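Similarities with probable monooxygenase (Photorhabdus luminescens, PDB 4HB9) binds flavin-adenine dinucleotide and is probably a monooxygenase of the aromatic-ring hydroxylase type. Local coordinates at residues I11-I25 against A334-A346. Residues are numbered along the deposited sequence; the frame is centred on the assembly and turned at random.
Sequences IGGTCLAHGLRKHGI and ALRDALLLTQKLA. With FAD (flavin-adenine dinucleotide), chain B; EDO (1,2-ethanediol), chain E; EDO (1,2-ethanediol), chain G.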
ATOM      1  N   ILE A  11      -3.193   5.596  -4.492  1.00 17.46           N
ATOM      2  CA  ILE A  11      -4.387   4.797  -4.312  1.00 17.84           C
ATOM      3  C   ILE A  11      -5.496   5.593  -3.632  1.00 17.19           C
ATOM      4  O   ILE A  11      -6.632   5.640  -4.119  1.00 17.06           O
ATOM      5  CB  ILE A  11      -4.095   3.547  -3.453  1.00 19.60           C
ATOM      6  CG1 ILE A  11      -3.046   2.641  -4.113  1.00 22.72           C
ATOM      7  CG2 ILE A  11      -5.363   2.764  -3.191  1.00 19.39           C
ATOM      8  CD1 ILE A  11      -3.373   2.150  -5.496  1.00 25.08           C
ATOM      9  N   GLY A  12      -5.169   6.188  -2.487  1.00 16.50           N
ATOM     10  CA  GLY A  12      -6.137   6.941  -1.705  1.00 16.29           C
ATOM     11  C   GLY A  12      -6.653   8.198  -2.374  1.00 16.49           C
ATOM     12  O   GLY A  12      -7.857   8.436  -2.402  1.00 16.46           O
ATOM     13  N   GLY A  13      -5.743   8.987  -2.930  1.00 16.58           N
ATOM     14  CA  GLY A  13      -6.088  10.292  -3.499  1.00 16.58           C
ATOM     15  C   GLY A  13      -6.991  10.193  -4.711  1.00 16.68           C
ATOM     16  O   GLY A  13      -7.939  10.963  -4.863  1.00 16.63           O
ATOM     17  N   THR A  14      -6.711   9.230  -5.576  1.00 17.43           N
ATOM     18  CA  THR A  14      -7.553   9.011  -6.741  1.00 16.86           C
ATOM     19  C   THR A  14      -8.919   8.494  -6.339  1.00 16.75           C
ATOM     20  O   THR A  14      -9.939   8.982  -6.846  1.00 17.46           O
ATOM     21  CB  THR A  14      -6.880   8.070  -7.769  1.00 17.36           C
ATOM     22  OG1 THR A  14      -6.553   6.824  -7.165  1.00 16.46           O
ATOM     23  CG2 THR A  14      -5.636   8.681  -8.344  1.00 17.63           C
ATOM     24  N   CYS A  15      -8.971   7.538  -5.412  1.00 16.83           N
ATOM     25  CA  CYS A  15     -10.254   7.033  -4.954  1.00 17.16           C
ATOM     26  C   CYS A  15     -11.068   8.182  -4.372  1.00 16.89           C
ATOM     27  O   CYS A  15     -12.251   8.323  -4.683  1.00 16.33           O
ATOM     28  CB  CYS A  15     -10.123   5.909  -3.925  1.00 16.52           C
ATOM     29  SG  CYS A  15     -11.667   5.033  -3.588  1.00 19.09           S
ATOM     30  N   LEU A  16     -10.429   8.998  -3.532  1.00 16.48           N
ATOM     31  CA  LEU A  16     -11.095  10.159  -2.945  1.00 16.72           C
ATOM     32  C   LEU A  16     -11.656  11.094  -4.012  1.00 16.72           C
ATOM     33  O   LEU A  16     -12.778  11.547  -3.893  1.00 17.68           O
ATOM     34  CB  LEU A  16     -10.143  10.946  -2.029  1.00 16.67           C
ATOM     35  CG  LEU A  16     -10.727  12.193  -1.349  1.00 16.58           C
ATOM     36  CD1 LEU A  16     -11.916  11.868  -0.460  1.00 16.22           C
ATOM     37  CD2 LEU A  16      -9.644  12.913  -0.539  1.00 16.98           C
ATOM     38  N   ALA A  17     -10.872  11.405  -5.031  1.00 17.19           N
ATOM     39  CA  ALA A  17     -11.319  12.352  -6.046  1.00 16.70           C
ATOM     40  C   ALA A  17     -12.534  11.817  -6.796  1.00 16.89           C
ATOM     41  O   ALA A  17     -13.484  12.549  -7.023  1.00 17.03           O
ATOM     42  CB  ALA A  17     -10.194  12.739  -6.989  1.00 16.63           C
ATOM     43  N   HIS A  18     -12.556  10.516  -7.098  1.00 17.31           N
ATOM     44  CA  HIS A  18     -13.742   9.891  -7.668  1.00 16.63           C
ATOM     45  C   HIS A  18     -14.962  10.050  -6.794  1.00 16.80           C
ATOM     46  O   HIS A  18     -16.063  10.402  -7.272  1.00 16.53           O
ATOM     47  CB  HIS A  18     -13.504   8.403  -7.926  1.00 16.14           C
ATOM     48  CG  HIS A  18     -12.699   8.139  -9.143  1.00 15.84           C
ATOM     49  ND1 HIS A  18     -13.117   8.503 -10.399  1.00 15.49           N
ATOM     50  CD2 HIS A  18     -11.495   7.548  -9.302  1.00 16.78           C
ATOM     51  CE1 HIS A  18     -12.200   8.160 -11.277  1.00 16.60           C
ATOM     52  NE2 HIS A  18     -11.211   7.572 -10.639  1.00 16.90           N
ATOM     53  N   GLY A  19     -14.777   9.808  -5.501  1.00 14.84           N
ATOM     54  CA  GLY A  19     -15.872   9.898  -4.568  1.00 16.03           C
ATOM     55  C   GLY A  19     -16.436  11.304  -4.460  1.00 16.20           C
ATOM     56  O   GLY A  19     -17.656  11.497  -4.458  1.00 16.38           O
ATOM     57  N   LEU A  20     -15.548  12.286  -4.354  1.00 16.85           N
ATOM     58  CA  LEU A  20     -15.983  13.689  -4.250  1.00 17.73           C
ATOM     59  C   LEU A  20     -16.715  14.134  -5.517  1.00 18.39           C
ATOM     60  O   LEU A  20     -17.763  14.793  -5.429  1.00 21.06           O
ATOM     61  CB  LEU A  20     -14.793  14.608  -3.960  1.00 17.23           C
ATOM     62  CG  LEU A  20     -14.085  14.310  -2.633  1.00 18.16           C
ATOM     63  CD1 LEU A  20     -12.841  15.159  -2.495  1.00 18.25           C
ATOM     64  CD2 LEU A  20     -14.998  14.525  -1.441  1.00 19.27           C
ATOM     65  N   ARG A  21     -16.198  13.762  -6.684  1.00 17.96           N
ATOM     66  CA  ARG A  21     -16.898  14.057  -7.944  1.00 19.64           C
ATOM     67  C   ARG A  21     -18.294  13.456  -7.966  1.00 20.10           C
ATOM     68  O   ARG A  21     -19.277  14.119  -8.376  1.00 19.98           O
ATOM     69  CB  ARG A  21     -16.079  13.598  -9.143  1.00 20.68           C
ATOM     70  CG  ARG A  21     -14.857  14.448  -9.387  1.00 23.97           C
ATOM     71  CD  ARG A  21     -13.756  13.729 -10.156  1.00 26.89           C
ATOM     72  NE  ARG A  21     -14.192  13.138 -11.432  1.00 30.34           N
ATOM     73  CZ  ARG A  21     -14.350  13.799 -12.583  1.00 34.45           C
ATOM     74  NH1 ARG A  21     -14.143  15.107 -12.663  1.00 32.74           N
ATOM     75  NH2 ARG A  21     -14.746  13.133 -13.668  1.00 36.12           N
ATOM     76  N   LYS A  22     -18.417  12.218  -7.473  1.00 19.71           N
ATOM     77  CA  LYS A  22     -19.730  11.582  -7.391  1.00 19.19           C
ATOM     78  C   LYS A  22     -20.729  12.404  -6.594  1.00 19.12           C
ATOM     79  O   LYS A  22     -21.926  12.420  -6.927  1.00 16.72           O
ATOM     80  CB  LYS A  22     -19.633  10.168  -6.814  1.00 18.91           C
ATOM     81  CG  LYS A  22     -20.915   9.389  -6.950  1.00 19.00           C
ATOM     82  CD  LYS A  22     -20.774   7.993  -6.375  1.00 20.71           C
ATOM     83  CE  LYS A  22     -22.091   7.250  -6.518  1.00 22.04           C
ATOM     84  NZ  LYS A  22     -21.920   5.825  -6.160  1.00 23.23           N
ATOM     85  N   HIS A  23     -20.245  13.104  -5.560  1.00 19.67           N
ATOM     86  CA  HIS A  23     -21.138  13.878  -4.696  1.00 19.58           C
ATOM     87  C   HIS A  23     -21.198  15.352  -5.098  1.00 19.98           C
ATOM     88  O   HIS A  23     -21.768  16.154  -4.385  1.00 21.26           O
ATOM     89  CB  HIS A  23     -20.757  13.682  -3.230  1.00 19.56           C
ATOM     90  CG  HIS A  23     -20.989  12.285  -2.751  1.00 19.54           C
ATOM     91  ND1 HIS A  23     -20.159  11.238  -3.095  1.00 20.50           N
ATOM     92  CD2 HIS A  23     -21.983  11.749  -2.009  1.00 19.66           C
ATOM     93  CE1 HIS A  23     -20.619  10.121  -2.553  1.00 20.59           C
ATOM     94  NE2 HIS A  23     -21.722  10.407  -1.890  1.00 21.25           N
ATOM     95  N   GLY A  24     -20.620  15.682  -6.245  1.00 19.45           N
ATOM     96  CA  GLY A  24     -20.717  17.005  -6.833  1.00 21.37           C
ATOM     97  C   GLY A  24     -19.744  18.028  -6.277  1.00 21.50           C
ATOM     98  O   GLY A  24     -19.955  19.224  -6.415  1.00 20.74           O
ATOM     99  N   ILE A  25     -18.668  17.547  -5.677  1.00 21.46           N
ATOM    100  CA  ILE A  25     -17.675  18.417  -5.034  1.00 21.67           C
ATOM    101  C   ILE A  25     -16.531  18.694  -5.976  1.00 20.87           C
ATOM    102  O   ILE A  25     -16.068  17.805  -6.688  1.00 20.28           O
ATOM    103  CB  ILE A  25     -17.213  17.770  -3.713  1.00 21.86           C
ATOM    104  CG1 ILE A  25     -18.407  17.691  -2.763  1.00 21.70           C
ATOM    105  CG2 ILE A  25     -16.049  18.523  -3.096  1.00 21.49           C
ATOM    106  CD1 ILE A  25     -18.217  16.760  -1.584  1.00 23.17           C
ATOM    107  N   ALA A 334      -6.035   2.937   2.828  1.00 17.81           N
ATOM    108  CA  ALA A 334      -6.129   4.168   2.050  1.00 16.08           C
ATOM    109  C   ALA A 334      -7.496   4.316   1.339  1.00 16.61           C
ATOM    110  O   ALA A 334      -8.112   5.402   1.337  1.00 15.83           O
ATOM    111  CB  ALA A 334      -5.007   4.256   1.038  1.00 16.39           C
ATOM    112  N   LEU A 335      -7.972   3.221   0.763  1.00 15.98           N
ATOM    113  CA  LEU A 335      -9.290   3.180   0.134  1.00 16.65           C
ATOM    114  C   LEU A 335     -10.416   3.395   1.146  1.00 17.04           C
ATOM    115  O   LEU A 335     -11.339   4.168   0.903  1.00 15.95           O
ATOM    116  CB  LEU A 335      -9.488   1.844  -0.592  1.00 15.63           C
ATOM    117  CG  LEU A 335      -8.602   1.679  -1.811  1.00 15.32           C
ATOM    118  CD1 LEU A 335      -8.642   0.227  -2.308  1.00 15.44           C
ATOM    119  CD2 LEU A 335      -8.982   2.672  -2.900  1.00 15.75           C
ATOM    120  N   ARG A 336     -10.328   2.694   2.272  1.00 17.37           N
ATOM    121  CA  ARG A 336     -11.271   2.865   3.357  1.00 18.61           C
ATOM    122  C   ARG A 336     -11.371   4.333   3.806  1.00 18.31           C
ATOM    123  O   ARG A 336     -12.478   4.833   4.023  1.00 18.23           O
ATOM    124  CB  ARG A 336     -10.834   2.006   4.536  1.00 20.50           C
ATOM    125  CG  ARG A 336     -11.858   1.852   5.624  1.00 22.23           C
ATOM    126  CD  ARG A 336     -11.348   0.846   6.635  1.00 23.56           C
ATOM    127  NE  ARG A 336     -12.271   0.683   7.747  1.00 24.51           N
ATOM    128  CZ  ARG A 336     -12.076  -0.159   8.765  1.00 26.73           C
ATOM    129  NH1 ARG A 336     -10.995  -0.923   8.819  1.00 26.82           N
ATOM    130  NH2 ARG A 336     -12.977  -0.247   9.721  1.00 29.17           N
ATOM    131  N   ASP A 337     -10.220   4.974   3.996  1.00 17.05           N
ATOM    132  CA  ASP A 337     -10.158   6.407   4.333  1.00 17.86           C
ATOM    133  C   ASP A 337     -10.866   7.258   3.266  1.00 17.11           C
ATOM    134  O   ASP A 337     -11.627   8.177   3.586  1.00 16.23           O
ATOM    135  CB  ASP A 337      -8.733   6.925   4.399  1.00 18.13           C
ATOM    136  CG  ASP A 337      -7.910   6.379   5.575  1.00 18.49           C
ATOM    137  OD1 ASP A 337      -8.428   5.726   6.514  1.00 19.66           O
ATOM    138  OD2 ASP A 337      -6.686   6.606   5.527  1.00 18.33           O
ATOM    139  N   ALA A 338     -10.614   6.950   2.002  1.00 16.98           N
ATOM    140  CA  ALA A 338     -11.168   7.737   0.881  1.00 16.96           C
ATOM    141  C   ALA A 338     -12.691   7.683   0.844  1.00 17.19           C
ATOM    142  O   ALA A 338     -13.366   8.709   0.666  1.00 16.06           O
ATOM    143  CB  ALA A 338     -10.562   7.280  -0.443  1.00 17.56           C
ATOM    144  N   LEU A 339     -13.242   6.500   1.070  1.00 17.28           N
ATOM    145  CA  LEU A 339     -14.686   6.345   1.141  1.00 18.22           C
ATOM    146  C   LEU A 339     -15.248   7.125   2.337  1.00 19.23           C
ATOM    147  O   LEU A 339     -16.234   7.845   2.240  1.00 16.74           O
ATOM    148  CB  LEU A 339     -15.048   4.868   1.278  1.00 18.89           C
ATOM    149  CG  LEU A 339     -16.541   4.607   1.433  1.00 20.48           C
ATOM    150  CD1 LEU A 339     -17.312   5.137   0.258  1.00 21.78           C
ATOM    151  CD2 LEU A 339     -16.832   3.130   1.610  1.00 21.66           C
ATOM    152  N   LEU A 340     -14.614   6.956   3.482  1.00 18.62           N
ATOM    153  CA  LEU A 340     -15.058   7.662   4.683  1.00 19.23           C
ATOM    154  C   LEU A 340     -15.008   9.187   4.542  1.00 18.78           C
ATOM    155  O   LEU A 340     -15.983   9.877   4.854  1.00 21.19           O
ATOM    156  CB  LEU A 340     -14.230   7.208   5.872  1.00 19.84           C
ATOM    157  CG  LEU A 340     -14.695   7.796   7.205  1.00 21.87           C
ATOM    158  CD1 LEU A 340     -16.159   7.436   7.465  1.00 22.15           C
ATOM    159  CD2 LEU A 340     -13.751   7.274   8.274  1.00 22.19           C
ATOM    160  N   LEU A 341     -13.888   9.718   4.073  1.00 17.83           N
ATOM    161  CA  LEU A 341     -13.747  11.153   3.885  1.00 18.12           C
ATOM    162  C   LEU A 341     -14.698  11.700   2.815  1.00 18.33           C
ATOM    163  O   LEU A 341     -15.246  12.784   2.971  1.00 17.31           O
ATOM    164  CB  LEU A 341     -12.311  11.525   3.577  1.00 18.88           C
ATOM    165  CG  LEU A 341     -11.987  13.027   3.523  1.00 20.51           C
ATOM    166  CD1 LEU A 341     -12.474  13.775   4.775  1.00 21.42           C
ATOM    167  CD2 LEU A 341     -10.510  13.213   3.333  1.00 20.56           C
ATOM    168  N   THR A 342     -14.919  10.934   1.744  1.00 18.16           N
ATOM    169  CA  THR A 342     -15.965  11.277   0.768  1.00 18.46           C
ATOM    170  C   THR A 342     -17.319  11.488   1.462  1.00 18.31           C
ATOM    171  O   THR A 342     -17.997  12.498   1.234  1.00 18.89           O
ATOM    172  CB  THR A 342     -16.121  10.164  -0.291  1.00 16.56           C
ATOM    173  OG1 THR A 342     -14.924  10.074  -1.056  1.00 16.61           O
ATOM    174  CG2 THR A 342     -17.284  10.462  -1.212  1.00 16.52           C
ATOM    175  N   GLN A 343     -17.715  10.504   2.256  1.00 19.65           N
ATOM    176  CA  GLN A 343     -19.001  10.529   2.919  1.00 21.02           C
ATOM    177  C   GLN A 343     -19.123  11.728   3.862  1.00 21.32           C
ATOM    178  O   GLN A 343     -20.165  12.381   3.906  1.00 19.96           O
ATOM    179  CB  GLN A 343     -19.260   9.231   3.676  1.00 22.58           C
ATOM    180  CG  GLN A 343     -19.455   8.021   2.788  1.00 24.32           C
ATOM    181  CD  GLN A 343     -19.370   6.699   3.537  1.00 25.02           C
ATOM    182  OE1 GLN A 343     -18.904   6.635   4.671  1.00 24.76           O
ATOM    183  NE2 GLN A 343     -19.782   5.637   2.884  1.00 25.26           N
ATOM    184  N   LYS A 344     -18.055  12.033   4.600  1.00 21.02           N
ATOM    185  CA  LYS A 344     -18.077  13.176   5.535  1.00 19.96           C
ATOM    186  C   LYS A 344     -18.066  14.523   4.791  1.00 19.75           C
ATOM    187  O   LYS A 344     -18.857  15.403   5.116  1.00 20.14           O
ATOM    188  CB  LYS A 344     -16.937  13.065   6.559  1.00 19.87           C
ATOM    189  CG  LYS A 344     -17.005  11.797   7.398  1.00 22.59           C
ATOM    190  CD  LYS A 344     -18.391  11.529   7.982  1.00 24.10           C
ATOM    191  CE  LYS A 344     -18.419  10.275   8.826  1.00 26.42           C
ATOM    192  NZ  LYS A 344     -19.755  10.081   9.452  1.00 27.16           N
ATOM    193  N   LEU A 345     -17.244  14.683   3.754  1.00 19.47           N
ATOM    194  CA  LEU A 345     -17.274  15.918   2.980  1.00 19.27           C
ATOM    195  C   LEU A 345     -18.609  16.059   2.237  1.00 19.62           C
ATOM    196  O   LEU A 345     -19.136  17.167   2.116  1.00 18.99           O
ATOM    197  CB  LEU A 345     -16.069  16.047   2.034  1.00 19.18           C
ATOM    198  CG  LEU A 345     -14.723  16.229   2.753  1.00 20.65           C
ATOM    199  CD1 LEU A 345     -13.587  16.139   1.775  1.00 21.27           C
ATOM    200  CD2 LEU A 345     -14.617  17.524   3.567  1.00 21.61           C
ATOM    201  N   ALA A 346     -19.186  14.951   1.779  1.00 20.15           N
ATOM    202  CA  ALA A 346     -20.495  15.026   1.107  1.00 20.84           C
ATOM    203  C   ALA A 346     -21.564  15.574   2.070  1.00 21.95           C
ATOM    204  O   ALA A 346     -22.455  16.304   1.645  1.00 22.45           O
ATOM    205  CB  ALA A 346     -20.916  13.666   0.580  1.00 22.04           C
TER
HETATM  206  PA  FAD B 501       0.591   6.044  -2.447  1.00 18.99           P
HETATM  207  O1A FAD B 501      -0.308   5.084  -3.182  1.00 17.00           O
HETATM  208  O2A FAD B 501       2.034   5.817  -2.153  1.00 17.34           O
HETATM  209  O5B FAD B 501       0.442   7.479  -3.141  1.00 19.33           O
HETATM  210  C5B FAD B 501       1.172   8.610  -2.704  1.00 19.32           C
HETATM  211  C4B FAD B 501       1.200   9.546  -3.896  1.00 19.66           C
HETATM  212  O4B FAD B 501       1.658  10.837  -3.458  1.00 18.75           O
HETATM  213  C3B FAD B 501       2.135   9.074  -5.027  1.00 19.66           C
HETATM  214  O3B FAD B 501       1.511   9.186  -6.307  1.00 18.16           O
HETATM  215  C2B FAD B 501       3.311  10.019  -4.881  1.00 19.94           C
HETATM  216  O2B FAD B 501       4.040  10.268  -6.069  1.00 19.53           O
HETATM  217  C1B FAD B 501       2.609  11.294  -4.393  1.00 18.90           C
HETATM  218  N9A FAD B 501       3.453  12.266  -3.694  1.00 19.36           N
HETATM  219  C8A FAD B 501       4.353  12.024  -2.705  1.00 21.62           C
HETATM  220  N7A FAD B 501       4.897  13.187  -2.244  1.00 22.13           N
HETATM  221  C5A FAD B 501       4.332  14.177  -2.967  1.00 21.17           C
HETATM  222  C6A FAD B 501       4.481  15.646  -2.990  1.00 21.46           C
HETATM  223  N6A FAD B 501       5.377  16.192  -2.137  1.00 21.83           N
HETATM  224  N1A FAD B 501       3.751  16.351  -3.878  1.00 21.02           N
HETATM  225  C2A FAD B 501       2.862  15.746  -4.699  1.00 22.38           C
HETATM  226  N3A FAD B 501       2.666  14.413  -4.737  1.00 20.84           N
HETATM  227  C4A FAD B 501       3.371  13.589  -3.895  1.00 21.16           C
HETATM  228  N1  FAD B 501      -1.648  -2.876   0.387  1.00 22.50           N
HETATM  229  C2  FAD B 501      -2.725  -3.688   0.484  1.00 23.92           C
HETATM  230  O2  FAD B 501      -3.811  -3.288   1.030  1.00 22.71           O
HETATM  231  N3  FAD B 501      -2.672  -4.940  -0.007  1.00 21.82           N
HETATM  232  C4  FAD B 501      -1.589  -5.496  -0.559  1.00 22.73           C
HETATM  233  O4  FAD B 501      -1.627  -6.682  -0.985  1.00 20.78           O
HETATM  234  C4X FAD B 501      -0.368  -4.692  -0.660  1.00 22.52           C
HETATM  235  N5  FAD B 501       0.779  -5.171  -1.222  1.00 24.69           N
HETATM  236  C5X FAD B 501       1.877  -4.384  -1.280  1.00 24.66           C
HETATM  237  C6  FAD B 501       3.062  -4.865  -1.827  1.00 24.35           C
HETATM  238  C7  FAD B 501       4.206  -4.068  -1.905  1.00 24.60           C
HETATM  239  C7M FAD B 501       5.497  -4.594  -2.503  1.00 26.16           C
HETATM  240  C8  FAD B 501       4.168  -2.690  -1.387  1.00 25.33           C
HETATM  241  C8M FAD B 501       5.386  -1.798  -1.469  1.00 26.77           C
HETATM  242  C9  FAD B 501       2.985  -2.202  -0.839  1.00 25.32           C
HETATM  243  C9A FAD B 501       1.833  -2.984  -0.760  1.00 23.98           C
HETATM  244  N10 FAD B 501       0.637  -2.482  -0.199  1.00 23.38           N
HETATM  245  C10 FAD B 501      -0.477  -3.311  -0.127  1.00 22.79           C
HETATM  246  C1' FAD B 501       0.541  -1.125   0.377  1.00 22.72           C
HETATM  247  C2' FAD B 501      -0.020  -0.095  -0.601  1.00 21.11           C
HETATM  248  O2' FAD B 501       0.656  -0.150  -1.845  1.00 20.88           O
HETATM  249  C3' FAD B 501       0.141   1.298   0.002  1.00 19.79           C
HETATM  250  O3' FAD B 501      -0.224   1.244   1.381  1.00 21.26           O
HETATM  251  C4' FAD B 501      -0.761   2.296  -0.709  1.00 19.01           C
HETATM  252  O4' FAD B 501      -0.130   2.658  -1.923  1.00 18.96           O
HETATM  253  C5' FAD B 501      -0.999   3.549   0.108  1.00 18.62           C
HETATM  254  O5' FAD B 501      -1.840   4.389  -0.654  1.00 18.00           O
HETATM  255  P   FAD B 501      -1.593   5.977  -0.557  1.00 18.21           P
HETATM  256  O1P FAD B 501      -2.570   6.563  -1.548  1.00 17.60           O
HETATM  257  O2P FAD B 501      -1.627   6.386   0.892  1.00 16.96           O
HETATM  258  O3P FAD B 501      -0.085   6.284  -1.011  1.00 16.51           O
HETATM  259  C1  EDO E 504     -16.032  10.498 -11.239  1.00 28.50           C
HETATM  260  O1  EDO E 504     -14.650  10.357 -11.348  1.00 22.76           O
HETATM  261  C2  EDO E 504     -16.521   9.595 -10.135  1.00 27.76           C
HETATM  262  O2  EDO E 504     -17.407  10.296  -9.364  1.00 29.05           O
HETATM  263  C1  EDO G 506      -7.701  -3.193   6.013  1.00 40.67           C
HETATM  264  O1  EDO G 506      -8.405  -4.277   6.618  1.00 46.21           O
HETATM  265  C2  EDO G 506      -8.695  -2.085   5.712  1.00 40.96           C
HETATM  266  O2  EDO G 506      -8.862  -1.247   6.842  1.00 40.91           O
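A334 opens the contact where two helices, nearly parallel at 26° and with their axes 8.0 Å apart at closest approach, meet the FAD pyrophosphate. Its CB faces G12, whose CA passes 3.9 Å from A334 O, and also touches FAD O5'. G12 N donates to FAD O1P (2.8 Å) and I11 N to O1A, as at the start of a dinucleotide-binding Rossmann helix. L335 lays its CD2 between I11 CG2 and C15 CB, 3.6 Å from each; C15 SG, anti to its own backbone N (chi1 -168°), reaches the same methyl. A338 packs its CB against the backbone, 3.5 Å from both G12 O and L16 N, and here the backbones are nearest, L16 CA and A338 CA being 4.5 Å apart. L341 crosses L16 with CD2 against CD2, on the side of the parallel sheet, where L16 also touches I6 of strand 3-7. T342 turns OG1 back to A338 O (2.7 Å), a carbonyl that T342 N approaches from the opposite face; CG2 thereby rests on G19 O at 3.4 Å, while OG1 lies close over G19 CA. That same G19 O is gripped by H23 N and, in the plane of the imidazole, by H23 ND1 in a nearly straight bond (170°). L345 sets CB and CD1 against L20 CD2, while I25 CD1 lies against its backbone carbonyl. A346 CB comes obliquely to the H23 ring beyond the helix end, which a Schellman motif with G24 closes. The T342 hydroxyl and H23 ND1 spend their hydrogen bonds on carbonyls of their own segments, so apolar side chains, and methyls resting on the backbone of helix 11-22, join that FAD-binding helix to helix 330-349 beside the cofactor.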